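Local coordinates for protein putative tetR family transcription regulator (Shewanella loihica, PDB 3PPB) that probably binds DNA through a predicted helix-turn-helix motif and regulates transcription, as other members of the TetR family do, at residues L21-G26 with Q104-L109; L60-K65 with D122-G127; Q88-A93 with A183-F188. One frame throughout, in Å; residues are numbered along the deposited sequence.

How the contacts relate
Starting at the N terminus, the chain enters contact 1 at 21-26, contact 2 at 60-65 and contact 3 at 88-93, then returns to them in the same order at 104-109, 122-127 and 183-188. Each contact thus closes a loop, of 77, 56 and 89 residues respectively, and every pair crosses; none is nested. Contacts 1 and 2 touch directly, with Phe106 and Phe107 of helix 101-110 packing on helix 53-74. Contact 3 stands apart, its centre about 23 Å from that of contact 1 and about 21 Å from that of contact 2. Together they join helix 10-24 to 101-110, 53-74 to 118-128 and 82-99 to 178-192; contacts 1 and 3 also touch the second subunit.

Contact 1. Residues L21-G26 with Q104-L109; sequences LFVSQG and QAFFQL. With EDO (1,2-ethanediol), chain F.
The carbonyl oxygen Phe22 O, near the end of helix 10-24, takes two hydrogen bonds, one of them weak, and has an apolar neighbour. The Tyr110 hydroxyl bonds to it, and the weak bond runs from Gly26 N to Phe22 O at 3.3 Å. The apolar neighbour is Leu109 CD1, 4.2 Å from Phe22 O. No hydrogen bond joins 21-26 to 104-109, so the 204 Å² buried between them rest mainly on apolar contact centred on Val23. Its first torsion (chi1 159°) sets CG1 anti to the backbone N and sends the two methyls to different residues. Val23 CG1 reaches Ala105 CB at 4.0 Å. CG2 presses on the helix backbone beside Phe106, with 3.7 Å from Val23 CG2 to Phe106 CA, and it lies at the edge of the Phe106 ring, near its plane. Leu109 then fits against the main chain of Val23, Leu109 CD1 being 3.8 Å from Val23 O. The ring of Phe106 carries on to Leu57 and Leu60 of helix 53-74.

Gln108 faces another neighbour, giving NE2 to Leu162 O and packing on Met112 of the second subunit. Its own carbonyl, Gln108 O, accepts a hydrogen bond from ethanediol O1 at 2.8 Å, and the same ethanediol also bonds Gln108 O of the second subunit. With an alanine here, Leu162 O would probably lose this side-chain donor, and a gap is likely to open toward helix 150-170 and Met112 of the second subunit. The arrangement is that of the domain junction in the TetR-like fold: the first helix, which leads to the predicted helix-turn-helix, rests on a short helix of the core, consistent with a route by which core movements reach the DNA-binding end in this family.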
ATOM      1  N   LEU A  21       1.039  -2.796 -19.596  1.00 40.67           N
ATOM      2  CA  LEU A  21      -0.363  -3.214 -19.560  1.00 40.39           C
ATOM      3  C   LEU A  21      -0.859  -3.573 -18.167  1.00 42.73           C
ATOM      4  O   LEU A  21      -1.989  -3.211 -17.840  1.00 42.97           O
ATOM      5  CB  LEU A  21      -0.617  -4.375 -20.528  1.00 40.96           C
ATOM      6  CG  LEU A  21      -0.493  -4.040 -22.018  1.00 45.56           C
ATOM      7  CD1 LEU A  21      -0.403  -5.290 -22.842  1.00 45.03           C
ATOM      8  CD2 LEU A  21      -1.670  -3.175 -22.505  1.00 48.43           C
ATOM      9  N   PHE A  22      -0.037  -4.259 -17.341  1.00 38.21           N
ATOM     10  CA  PHE A  22      -0.430  -4.608 -15.969  1.00 37.26           C
ATOM     11  C   PHE A  22      -0.641  -3.344 -15.130  1.00 43.69           C
ATOM     12  O   PHE A  22      -1.406  -3.373 -14.171  1.00 44.60           O
ATOM     13  CB  PHE A  22       0.598  -5.535 -15.290  1.00 37.80           C
ATOM     14  CG  PHE A  22       0.681  -6.950 -15.815  1.00 39.10           C
ATOM     15  CD1 PHE A  22      -0.347  -7.487 -16.585  1.00 43.13           C
ATOM     16  CD2 PHE A  22       1.771  -7.756 -15.515  1.00 39.24           C
ATOM     17  CE1 PHE A  22      -0.280  -8.799 -17.051  1.00 44.70           C
ATOM     18  CE2 PHE A  22       1.841  -9.068 -15.976  1.00 43.41           C
ATOM     19  CZ  PHE A  22       0.820  -9.581 -16.757  1.00 43.62           C
ATOM     20  N   VAL A  23      -0.006  -2.234 -15.510  1.00 40.29           N
ATOM     21  CA  VAL A  23      -0.186  -0.980 -14.784  1.00 40.69           C
ATOM     22  C   VAL A  23      -1.434  -0.236 -15.314  1.00 47.86           C
ATOM     23  O   VAL A  23      -2.251   0.208 -14.513  1.00 47.22           O
ATOM     24  CB  VAL A  23       1.089  -0.104 -14.863  1.00 43.63           C
ATOM     25  CG1 VAL A  23       0.788   1.369 -14.571  1.00 43.78           C
ATOM     26  CG2 VAL A  23       2.168  -0.642 -13.938  1.00 41.47           C
ATOM     27  N   SER A  24      -1.568  -0.078 -16.647  1.00 45.95           N
ATOM     28  CA  SER A  24      -2.684   0.689 -17.213  1.00 46.17           C
ATOM     29  C   SER A  24      -4.013  -0.064 -17.221  1.00 51.57           C
ATOM     30  O   SER A  24      -5.052   0.586 -17.133  1.00 51.89           O
ATOM     31  CB  SER A  24      -2.354   1.169 -18.620  1.00 48.86           C
ATOM     32  OG  SER A  24      -1.906   0.097 -19.435  1.00 61.32           O
ATOM     33  N   GLN A  25      -3.998  -1.407 -17.312  1.00 48.82           N
ATOM     34  CA  GLN A  25      -5.230  -2.210 -17.401  1.00 49.26           C
ATOM     35  C   GLN A  25      -5.400  -3.273 -16.307  1.00 53.35           C
ATOM     36  O   GLN A  25      -6.412  -3.967 -16.301  1.00 56.33           O
ATOM     37  CB  GLN A  25      -5.270  -2.934 -18.746  1.00 51.27           C
ATOM     38  CG  GLN A  25      -5.430  -2.020 -19.944  1.00 60.76           C
ATOM     39  CD  GLN A  25      -5.340  -2.757 -21.257  1.00 77.05           C
ATOM     40  OE1 GLN A  25      -5.141  -2.143 -22.309  1.00 76.18           O
ATOM     41  NE2 GLN A  25      -5.491  -4.080 -21.239  1.00 60.43           N
ATOM     42  N   GLY A  26      -4.400  -3.450 -15.457  1.00 44.96           N
ATOM     43  CA  GLY A  26      -4.440  -4.468 -14.417  1.00 43.35           C
ATOM     44  C   GLY A  26      -4.028  -5.831 -14.932  1.00 46.27           C
ATOM     45  O   GLY A  26      -3.878  -6.028 -16.136  1.00 45.31           O
ATOM     46  N   GLN A 104       7.388   2.251 -10.579  1.00 31.30           N
ATOM     47  CA  GLN A 104       6.916   2.673  -9.264  1.00 28.76           C
ATOM     48  C   GLN A 104       5.385   2.462  -9.149  1.00 33.90           C
ATOM     49  O   GLN A 104       4.920   1.934  -8.138  1.00 31.29           O
ATOM     50  CB  GLN A 104       7.310   4.129  -8.956  1.00 28.99           C
ATOM     51  CG  GLN A 104       6.732   4.674  -7.646  1.00 32.03           C
ATOM     52  CD  GLN A 104       7.061   3.828  -6.433  1.00 44.59           C
ATOM     53  OE1 GLN A 104       8.087   3.139  -6.373  1.00 35.42           O
ATOM     54  NE2 GLN A 104       6.207   3.889  -5.420  1.00 35.77           N
ATOM     55  N   ALA A 105       4.618   2.828 -10.197  1.00 33.80           N
ATOM     56  CA  ALA A 105       3.162   2.597 -10.216  1.00 34.12           C
ATOM     57  C   ALA A 105       2.868   1.077 -10.076  1.00 38.13           C
ATOM     58  O   ALA A 105       1.931   0.705  -9.380  1.00 39.36           O
ATOM     59  CB  ALA A 105       2.561   3.141 -11.505  1.00 35.52           C
ATOM     60  N   PHE A 106       3.722   0.217 -10.691  1.00 33.72           N
ATOM     61  CA  PHE A 106       3.675  -1.247 -10.622  1.00 32.87           C
ATOM     62  C   PHE A 106       3.859  -1.692  -9.166  1.00 37.01           C
ATOM     63  O   PHE A 106       3.125  -2.572  -8.721  1.00 38.62           O
ATOM     64  CB  PHE A 106       4.756  -1.873 -11.545  1.00 34.55           C
ATOM     65  CG  PHE A 106       4.886  -3.374 -11.431  1.00 35.58           C
ATOM     66  CD1 PHE A 106       4.054  -4.216 -12.161  1.00 38.10           C
ATOM     67  CD2 PHE A 106       5.828  -3.949 -10.577  1.00 37.04           C
ATOM     68  CE1 PHE A 106       4.150  -5.603 -12.038  1.00 38.95           C
ATOM     69  CE2 PHE A 106       5.924  -5.340 -10.454  1.00 39.97           C
ATOM     70  CZ  PHE A 106       5.098  -6.158 -11.204  1.00 38.18           C
ATOM     71  N   PHE A 107       4.795  -1.062  -8.404  1.00 33.39           N
ATOM     72  CA  PHE A 107       4.977  -1.396  -6.974  1.00 31.83           C
ATOM     73  C   PHE A 107       3.742  -0.986  -6.175  1.00 36.38           C
ATOM     74  O   PHE A 107       3.223  -1.758  -5.378  1.00 35.33           O
ATOM     75  CB  PHE A 107       6.217  -0.714  -6.374  1.00 32.25           C
ATOM     76  CG  PHE A 107       7.573  -1.306  -6.675  1.00 33.51           C
ATOM     77  CD1 PHE A 107       7.701  -2.634  -7.089  1.00 36.61           C
ATOM     78  CD2 PHE A 107       8.726  -0.564  -6.477  1.00 33.64           C
ATOM     79  CE1 PHE A 107       8.955  -3.186  -7.335  1.00 36.76           C
ATOM     80  CE2 PHE A 107       9.986  -1.135  -6.680  1.00 36.67           C
ATOM     81  CZ  PHE A 107      10.090  -2.433  -7.119  1.00 35.14           C
ATOM     82  N   GLN A 108       3.246   0.211  -6.425  1.00 34.29           N
ATOM     83  CA  GLN A 108       2.081   0.729  -5.727  1.00 34.15           C
ATOM     84  C   GLN A 108       0.900  -0.241  -5.948  1.00 38.69           C
ATOM     85  O   GLN A 108       0.194  -0.588  -5.013  1.00 37.64           O
ATOM     86  CB  GLN A 108       1.805   2.156  -6.236  1.00 35.05           C
ATOM     87  CG  GLN A 108       1.193   3.113  -5.235  1.00 48.08           C
ATOM     88  CD  GLN A 108       1.951   3.320  -3.944  1.00 52.41           C
ATOM     89  OE1 GLN A 108       1.681   2.655  -2.956  1.00 45.00           O
ATOM     90  NE2 GLN A 108       2.839   4.309  -3.876  1.00 44.49           N
ATOM     91  N   LEU A 109       0.762  -0.771  -7.143  1.00 36.01           N
ATOM     92  CA  LEU A 109      -0.336  -1.692  -7.402  1.00 36.94           C
ATOM     93  C   LEU A 109      -0.113  -3.123  -6.899  1.00 38.44           C
ATOM     94  O   LEU A 109      -1.093  -3.762  -6.517  1.00 39.17           O
ATOM     95  CB  LEU A 109      -0.615  -1.754  -8.914  1.00 38.40           C
ATOM     96  CG  LEU A 109      -1.217  -0.517  -9.563  1.00 44.13           C
ATOM     97  CD1 LEU A 109      -0.945  -0.521 -11.058  1.00 45.51           C
ATOM     98  CD2 LEU A 109      -2.717  -0.439  -9.283  1.00 47.18           C
TER
HETATM   99  C1  EDO F 209      -1.309  -0.116  -2.061  1.00 63.92           C
HETATM  100  O1  EDO F 209      -0.373   0.817  -2.617  1.00 65.36           O
HETATM  101  C2  EDO F 209      -0.616  -0.896  -0.950  1.00 61.34           C
HETATM  102  O2  EDO F 209      -1.361  -2.086  -0.647  1.00 61.44           O

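Contact 2. Residues L60-K65 with D122-G127; sequences LFLGVK and DQAMHG. With EDO (1,2-ethanediol), chain D.
Ala124, Leu62 and Gln123 account for 130 of the 160 Å² buried here, and Ala124 alone for 66 Å². Its methyl is the focus of the contact, pointing at helix 53-74 and meeting three side chains. Phe61 CE2 approaches Ala124 CB to 3.8 Å, the methyl standing oblique to the ring. On the next turn of the same helix, Lys65 CG comes to 3.9 Å from Ala124 CB, using the aliphatic part of the lysine. Leu62 CD2 is the third, at 4.3 Å from Ala124 CB. The segment axes run nearly parallel, at 22°, and 10.1 Å apart, so the longer side chains of 60-65 span most of the distance to the alanine methyl.

Leu62 also crosses Gln123 at about a right angle, Leu62 CD2 lying 3.9 Å from Gln123 CG. This edge is less certain, because Gln123 was modelled in two conformers. There is no hydrogen bond between the segments, and the polar interactions lie at the end of Lys65. Its first torsion (chi1 -73°) sets CG over one face of the Phe61 ring, toward the rim; the bend at chi2 (-82°) then turns CD, and the extended remainder carries NZ past Ala124. There Lys65 NZ donates to ethanediol O1 and O2, each at 2.8 Å, and makes a cation-pi contact with Phe107. The diol, also bonded to Ser111 OG, probably comes from the crystallisation liquor; its place is only consistent with the ligand pocket in the core of TetR relatives.

Around the contact, helix 101-110 receives Phe61 and Val64, helix 10-24 receives Leu60 through Leu19, and helix 150-170 meets Lys65 at His158 and Met125, a selenomethionine, at Glu151 and Asp155.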
ATOM      1  N   LEU A  60       8.224 -10.684 -13.749  1.00 41.27           N
ATOM      2  CA  LEU A  60       8.284  -9.230 -13.858  1.00 40.90           C
ATOM      3  C   LEU A  60       8.497  -8.611 -12.469  1.00 42.35           C
ATOM      4  O   LEU A  60       9.387  -7.773 -12.285  1.00 41.70           O
ATOM      5  CB  LEU A  60       6.981  -8.712 -14.494  1.00 41.49           C
ATOM      6  CG  LEU A  60       6.848  -7.205 -14.647  1.00 46.99           C
ATOM      7  CD1 LEU A  60       7.958  -6.624 -15.539  1.00 48.87           C
ATOM      8  CD2 LEU A  60       5.468  -6.834 -15.170  1.00 48.29           C
ATOM      9  N   PHE A  61       7.670  -9.043 -11.492  1.00 37.71           N
ATOM     10  CA  PHE A  61       7.697  -8.590 -10.101  1.00 35.46           C
ATOM     11  C   PHE A  61       9.096  -8.703  -9.516  1.00 37.63           C
ATOM     12  O   PHE A  61       9.632  -7.700  -9.047  1.00 36.30           O
ATOM     13  CB  PHE A  61       6.688  -9.405  -9.261  1.00 37.19           C
ATOM     14  CG  PHE A  61       6.595  -9.014  -7.804  1.00 38.94           C
ATOM     15  CD1 PHE A  61       5.872  -7.898  -7.415  1.00 42.18           C
ATOM     16  CD2 PHE A  61       7.212  -9.777  -6.819  1.00 40.19           C
ATOM     17  CE1 PHE A  61       5.802  -7.530  -6.069  1.00 42.18           C
ATOM     18  CE2 PHE A  61       7.112  -9.424  -5.477  1.00 42.14           C
ATOM     19  CZ  PHE A  61       6.404  -8.309  -5.111  1.00 39.77           C
ATOM     20  N   LEU A  62       9.700  -9.912  -9.577  1.00 35.20           N
ATOM     21  CA  LEU A  62      11.029 -10.171  -9.012  1.00 35.29           C
ATOM     22  C   LEU A  62      12.108  -9.371  -9.744  1.00 39.22           C
ATOM     23  O   LEU A  62      13.047  -8.868  -9.097  1.00 36.89           O
ATOM     24  CB  LEU A  62      11.368 -11.674  -9.008  1.00 35.75           C
ATOM     25  CG  LEU A  62      10.476 -12.581  -8.143  1.00 39.56           C
ATOM     26  CD1 LEU A  62      10.735 -14.036  -8.453  1.00 40.22           C
ATOM     27  CD2 LEU A  62      10.657 -12.302  -6.634  1.00 40.54           C
ATOM     28  N   GLY A  63      11.935  -9.231 -11.061  1.00 36.60           N
ATOM     29  CA  GLY A  63      12.841  -8.468 -11.915  1.00 36.30           C
ATOM     30  C   GLY A  63      12.915  -7.006 -11.525  1.00 37.36           C
ATOM     31  O   GLY A  63      14.013  -6.474 -11.332  1.00 37.58           O
ATOM     32  N   VAL A  64      11.740  -6.354 -11.374  1.00 31.93           N
ATOM     33  CA  VAL A  64      11.653  -4.939 -10.979  1.00 30.81           C
ATOM     34  C   VAL A  64      12.187  -4.783  -9.529  1.00 35.47           C
ATOM     35  O   VAL A  64      12.960  -3.863  -9.272  1.00 34.54           O
ATOM     36  CB  VAL A  64      10.235  -4.309 -11.166  1.00 32.25           C
ATOM     37  CG1 VAL A  64      10.264  -2.820 -10.837  1.00 31.25           C
ATOM     38  CG2 VAL A  64       9.723  -4.506 -12.608  1.00 33.14           C
ATOM     39  N   LYS A  65      11.826  -5.705  -8.617  1.00 32.91           N
ATOM     40  CA  LYS A  65      12.336  -5.681  -7.236  1.00 32.71           C
ATOM     41  C   LYS A  65      13.879  -5.732  -7.244  1.00 37.95           C
ATOM     42  O   LYS A  65      14.509  -4.943  -6.527  1.00 37.69           O
ATOM     43  CB  LYS A  65      11.763  -6.845  -6.389  1.00 33.82           C
ATOM     44  CG  LYS A  65      10.299  -6.693  -5.988  1.00 37.46           C
ATOM     45  CD  LYS A  65      10.130  -5.799  -4.768  1.00 46.24           C
ATOM     46  CE  LYS A  65       8.686  -5.505  -4.495  1.00 53.16           C
ATOM     47  NZ  LYS A  65       8.499  -5.000  -3.111  1.00 58.10           N
ATOM     48  N   ASP A 122       7.570 -13.119  -0.515  1.00 41.13           N
ATOM     49  CA  ASP A 122       8.567 -13.538   0.476  1.00 41.63           C
ATOM     50  C   ASP A 122       9.965 -13.557  -0.135  1.00 43.52           C
ATOM     51  O   ASP A 122      10.913 -13.139   0.534  1.00 42.40           O
ATOM     52  CB  ASP A 122       8.225 -14.932   1.059  1.00 44.95           C
ATOM     53  CG  ASP A 122       7.047 -14.964   2.019  1.00 55.75           C
ATOM     54  OD1 ASP A 122       6.654 -13.882   2.526  1.00 54.39           O
ATOM     55  OD2 ASP A 122       6.531 -16.074   2.284  1.00 66.92           O
ATOM     56  N   GLN A 123      10.087 -14.049  -1.396  1.00 41.26           N
ATOM     57  CA  GLN A 123      11.373 -14.107  -2.099  0.50 41.94           C
ATOM     58  C   GLN A 123      11.910 -12.685  -2.300  1.00 44.43           C
ATOM     59  O   GLN A 123      13.107 -12.463  -2.133  1.00 45.07           O
ATOM     60  CB  GLN A 123      11.254 -14.872  -3.441  0.50 44.09           C
ATOM     61  CG  GLN A 123      12.509 -14.869  -4.348  0.50 56.83           C
ATOM     62  CD  GLN A 123      13.814 -15.303  -3.701  0.50 69.30           C
ATOM     63  OE1 GLN A 123      13.874 -16.255  -2.917  0.50 67.19           O
ATOM     64  NE2 GLN A 123      14.905 -14.639  -4.065  0.50 54.51           N
ATOM     65  N   ALA A 124      11.029 -11.729  -2.616  1.00 37.68           N
ATOM     66  CA  ALA A 124      11.425 -10.339  -2.786  1.00 36.42           C
ATOM     67  C   ALA A 124      11.855  -9.723  -1.432  1.00 41.41           C
ATOM     68  O   ALA A 124      12.872  -9.033  -1.370  1.00 38.81           O
ATOM     69  CB  ALA A 124      10.281  -9.545  -3.389  1.00 35.82           C
HETATM   70  N   MSE A 125      11.090 -10.004  -0.361  1.00 41.28           N
HETATM   71  CA  MSE A 125      11.293  -9.469   0.983  1.00 43.64           C
HETATM   72  C   MSE A 125      12.565  -9.997   1.658  1.00 47.20           C
HETATM   73  O   MSE A 125      13.385  -9.194   2.114  1.00 45.30           O
HETATM   74  CB  MSE A 125      10.075  -9.802   1.858  1.00 47.56           C
HETATM   75  CG  MSE A 125       9.953  -8.947   3.119  1.00 56.96           C
HETATM   76 SE   MSE A 125       8.615  -9.670   4.394  0.75 68.20          SE
HETATM   77  CE  MSE A 125       7.006  -9.789   3.181  1.00 65.09           C
ATOM     78  N   HIS A 126      12.717 -11.327   1.745  1.00 44.97           N
ATOM     79  CA  HIS A 126      13.843 -11.940   2.458  1.00 45.78           C
ATOM     80  C   HIS A 126      15.018 -12.280   1.547  1.00 46.73           C
ATOM     81  O   HIS A 126      16.133 -12.462   2.052  1.00 47.27           O
ATOM     82  CB  HIS A 126      13.369 -13.195   3.218  1.00 48.64           C
ATOM     83  CG  HIS A 126      12.158 -12.934   4.064  1.00 52.84           C
ATOM     84  ND1 HIS A 126      10.964 -13.599   3.838  1.00 55.60           N
ATOM     85  CD2 HIS A 126      11.969 -12.017   5.045  1.00 54.86           C
ATOM     86  CE1 HIS A 126      10.106 -13.099   4.716  1.00 55.03           C
ATOM     87  NE2 HIS A 126      10.661 -12.134   5.451  1.00 54.72           N
ATOM     88  N   GLY A 127      14.786 -12.345   0.235  1.00 40.39           N
ATOM     89  CA  GLY A 127      15.850 -12.680  -0.703  1.00 40.82           C
ATOM     90  C   GLY A 127      16.469 -11.443  -1.303  1.00 44.52           C
ATOM     91  O   GLY A 127      17.556 -11.016  -0.891  1.00 46.59           O
TER
HETATM   92  C1  EDO D 203       9.732  -1.819  -1.885  1.00 59.74           C
HETATM   93  O1  EDO D 203      10.282  -3.098  -2.193  1.00 61.67           O
HETATM   94  C2  EDO D 203       8.976  -1.321  -3.106  1.00 57.58           C
HETATM   95  O2  EDO D 203       8.007  -2.285  -3.507  1.00 58.33           O

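Contact 3. Residues Q88-A93 with A183-F188; sequences QLWFAA and ASFALF
Trp90 and Phe188 both hold CG anti to the backbone N (chi1 174° in Trp90), which swings the indole and the phenyl in between helices 82-99 and 178-192. With Phe185 they form an aromatic cluster in the helical core of this TetR-like regulator, where the two segments, their axes 10.5 Å apart, bury 293 Å². Trp90 contributes 114 Å² of that.

Phe188 lies over one face of the indole in an offset stack: the centroids of its ring and of the six-membered ring of Trp90 are 4.4 Å apart, with planes inclined by 18°. Trp90 CE3 sits over the centre of the phenyl face, and Phe188 CB adds a CH-pi contact almost along the normal of the six-membered ring. Phe185 meets the pyrrole side instead. Its ring is oblique to the indole, with Phe185 CB 3.7 Å from Trp90 CD1, and that same CB touches Phe91 CZ, also at 3.7 Å. A tetraethylene glycol lies about 4 Å from the Phe91 side chain.

Trp90 also packs on Ala164 of helix 150-170, and beyond the cluster Ser184 reaches Leu152 of the second subunit, so the packing runs on to the dimer interface. The buried indole nitrogen is satisfied within the contact. Ser184 OG, whose hydroxyl is itself bonded to Arg181 O, lies almost exactly in the indole plane and accepts from Trp90 NE1 at 3.1 Å, with an N-H...O angle of 165°.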
ATOM      1  N   GLN A  88      20.621   7.712   3.235  1.00 33.44           N
ATOM      2  CA  GLN A  88      21.044   7.547   1.838  1.00 33.23           C
ATOM      3  C   GLN A  88      20.158   6.513   1.135  1.00 35.78           C
ATOM      4  O   GLN A  88      19.771   6.737  -0.012  1.00 35.33           O
ATOM      5  CB  GLN A  88      22.511   7.081   1.743  1.00 35.62           C
ATOM      6  CG  GLN A  88      23.592   8.041   2.199  1.00 48.67           C
ATOM      7  CD  GLN A  88      24.966   7.391   2.032  1.00 73.75           C
ATOM      8  OE1 GLN A  88      25.476   7.222   0.916  1.00 69.02           O
ATOM      9  NE2 GLN A  88      25.590   6.973   3.138  1.00 64.54           N
ATOM     10  N   LEU A  89      19.840   5.372   1.813  1.00 31.53           N
ATOM     11  CA  LEU A  89      19.014   4.324   1.204  1.00 31.31           C
ATOM     12  C   LEU A  89      17.594   4.817   0.972  1.00 34.22           C
ATOM     13  O   LEU A  89      17.017   4.545  -0.077  1.00 32.42           O
ATOM     14  CB  LEU A  89      18.981   3.058   2.061  1.00 31.39           C
ATOM     15  CG  LEU A  89      20.213   2.138   1.956  1.00 35.79           C
ATOM     16  CD1 LEU A  89      20.310   1.261   3.148  1.00 34.73           C
ATOM     17  CD2 LEU A  89      20.195   1.296   0.669  1.00 35.73           C
ATOM     18  N   TRP A  90      17.036   5.544   1.959  1.00 30.12           N
ATOM     19  CA  TRP A  90      15.686   6.096   1.885  1.00 28.67           C
ATOM     20  C   TRP A  90      15.577   7.100   0.725  1.00 32.16           C
ATOM     21  O   TRP A  90      14.665   6.982  -0.090  1.00 31.76           O
ATOM     22  CB  TRP A  90      15.346   6.756   3.218  1.00 26.75           C
ATOM     23  CG  TRP A  90      14.036   7.475   3.229  1.00 27.24           C
ATOM     24  CD1 TRP A  90      13.837   8.818   3.156  1.00 29.51           C
ATOM     25  CD2 TRP A  90      12.734   6.875   3.273  1.00 27.33           C
ATOM     26  NE1 TRP A  90      12.495   9.099   3.237  1.00 28.57           N
ATOM     27  CE2 TRP A  90      11.794   7.924   3.293  1.00 30.45           C
ATOM     28  CE3 TRP A  90      12.268   5.547   3.302  1.00 28.38           C
ATOM     29  CZ2 TRP A  90      10.417   7.690   3.360  1.00 29.72           C
ATOM     30  CZ3 TRP A  90      10.906   5.319   3.375  1.00 29.00           C
ATOM     31  CH2 TRP A  90      10.000   6.378   3.416  1.00 29.65           C
ATOM     32  N   PHE A  91      16.521   8.056   0.630  1.00 26.53           N
ATOM     33  CA  PHE A  91      16.442   9.046  -0.435  1.00 26.53           C
ATOM     34  C   PHE A  91      16.805   8.433  -1.800  1.00 31.57           C
ATOM     35  O   PHE A  91      16.225   8.858  -2.798  1.00 32.19           O
ATOM     36  CB  PHE A  91      17.225  10.324  -0.115  1.00 27.23           C
ATOM     37  CG  PHE A  91      16.543  11.122   0.986  1.00 28.26           C
ATOM     38  CD1 PHE A  91      15.217  11.545   0.849  1.00 30.70           C
ATOM     39  CD2 PHE A  91      17.217  11.441   2.160  1.00 29.89           C
ATOM     40  CE1 PHE A  91      14.572  12.249   1.880  1.00 30.56           C
ATOM     41  CE2 PHE A  91      16.584  12.188   3.170  1.00 33.71           C
ATOM     42  CZ  PHE A  91      15.262  12.582   3.024  1.00 31.34           C
ATOM     43  N   ALA A  92      17.645   7.378  -1.847  1.00 28.50           N
ATOM     44  CA  ALA A  92      17.921   6.661  -3.111  1.00 28.79           C
ATOM     45  C   ALA A  92      16.671   5.924  -3.589  1.00 31.57           C
ATOM     46  O   ALA A  92      16.414   5.871  -4.792  1.00 32.51           O
ATOM     47  CB  ALA A  92      19.059   5.662  -2.939  1.00 29.54           C
ATOM     48  N   ALA A  93      15.898   5.351  -2.644  1.00 27.53           N
ATOM     49  CA  ALA A  93      14.648   4.624  -2.952  1.00 27.30           C
ATOM     50  C   ALA A  93      13.603   5.598  -3.511  1.00 30.70           C
ATOM     51  O   ALA A  93      12.988   5.324  -4.542  1.00 30.16           O
ATOM     52  CB  ALA A  93      14.121   3.914  -1.695  1.00 26.63           C
ATOM     53  N   ALA A 183      11.126  15.618   6.356  1.00 25.43           N
ATOM     54  CA  ALA A 183       9.995  15.130   7.158  1.00 23.68           C
ATOM     55  C   ALA A 183       9.714  13.674   6.833  1.00 26.72           C
ATOM     56  O   ALA A 183       9.470  12.893   7.749  1.00 26.81           O
ATOM     57  CB  ALA A 183       8.760  15.992   6.908  1.00 24.21           C
ATOM     58  N   SER A 184       9.823  13.279   5.546  1.00 24.17           N
ATOM     59  CA  SER A 184       9.576  11.889   5.131  1.00 23.19           C
ATOM     60  C   SER A 184      10.593  10.955   5.760  1.00 24.76           C
ATOM     61  O   SER A 184      10.184   9.907   6.248  1.00 23.77           O
ATOM     62  CB  SER A 184       9.536  11.730   3.606  1.00 24.96           C
ATOM     63  OG  SER A 184      10.831  11.713   3.027  1.00 29.26           O
ATOM     64  N   PHE A 185      11.880  11.307   5.777  1.00 23.22           N
ATOM     65  CA  PHE A 185      12.879  10.452   6.465  1.00 23.64           C
ATOM     66  C   PHE A 185      12.625  10.393   7.998  1.00 28.18           C
ATOM     67  O   PHE A 185      12.794   9.333   8.616  1.00 27.00           O
ATOM     68  CB  PHE A 185      14.335  10.914   6.220  1.00 25.44           C
ATOM     69  CG  PHE A 185      15.348  10.004   6.909  1.00 27.41           C
ATOM     70  CD1 PHE A 185      15.496   8.674   6.521  1.00 28.68           C
ATOM     71  CD2 PHE A 185      16.118  10.467   7.973  1.00 28.94           C
ATOM     72  CE1 PHE A 185      16.396   7.825   7.189  1.00 29.66           C
ATOM     73  CE2 PHE A 185      17.023   9.620   8.630  1.00 32.09           C
ATOM     74  CZ  PHE A 185      17.170   8.306   8.220  1.00 29.97           C
ATOM     75  N   ALA A 186      12.234  11.532   8.604  1.00 25.55           N
ATOM     76  CA  ALA A 186      11.956  11.603  10.044  1.00 25.41           C
ATOM     77  C   ALA A 186      10.851  10.613  10.431  1.00 28.95           C
ATOM     78  O   ALA A 186      11.027   9.863  11.396  1.00 29.43           O
ATOM     79  CB  ALA A 186      11.582  13.024  10.448  1.00 25.72           C
ATOM     80  N   LEU A 187       9.759  10.536   9.626  1.00 24.08           N
ATOM     81  CA  LEU A 187       8.655   9.594   9.889  1.00 22.06           C
ATOM     82  C   LEU A 187       9.175   8.175   9.781  1.00 24.68           C
ATOM     83  O   LEU A 187       8.846   7.358  10.618  1.00 22.66           O
ATOM     84  CB  LEU A 187       7.466   9.805   8.937  1.00 21.40           C
ATOM     85  CG  LEU A 187       6.597  11.053   9.210  1.00 25.68           C
ATOM     86  CD1 LEU A 187       5.950  11.539   7.947  1.00 25.70           C
ATOM     87  CD2 LEU A 187       5.543  10.817  10.307  1.00 22.23           C
ATOM     88  N   PHE A 188      10.032   7.902   8.782  1.00 23.65           N
ATOM     89  CA  PHE A 188      10.614   6.575   8.550  1.00 23.94           C
ATOM     90  C   PHE A 188      11.539   6.140   9.718  1.00 30.08           C
ATOM     91  O   PHE A 188      11.342   5.064  10.282  1.00 29.47           O
ATOM     92  CB  PHE A 188      11.378   6.580   7.219  1.00 25.17           C
ATOM     93  CG  PHE A 188      12.126   5.305   6.920  1.00 27.63           C
ATOM     94  CD1 PHE A 188      11.449   4.155   6.533  1.00 32.91           C
ATOM     95  CD2 PHE A 188      13.517   5.269   6.973  1.00 29.95           C
ATOM     96  CE1 PHE A 188      12.151   2.984   6.218  1.00 34.39           C
ATOM     97  CE2 PHE A 188      14.215   4.094   6.686  1.00 33.20           C
ATOM     98  CZ  PHE A 188      13.531   2.959   6.312  1.00 32.64           C
TER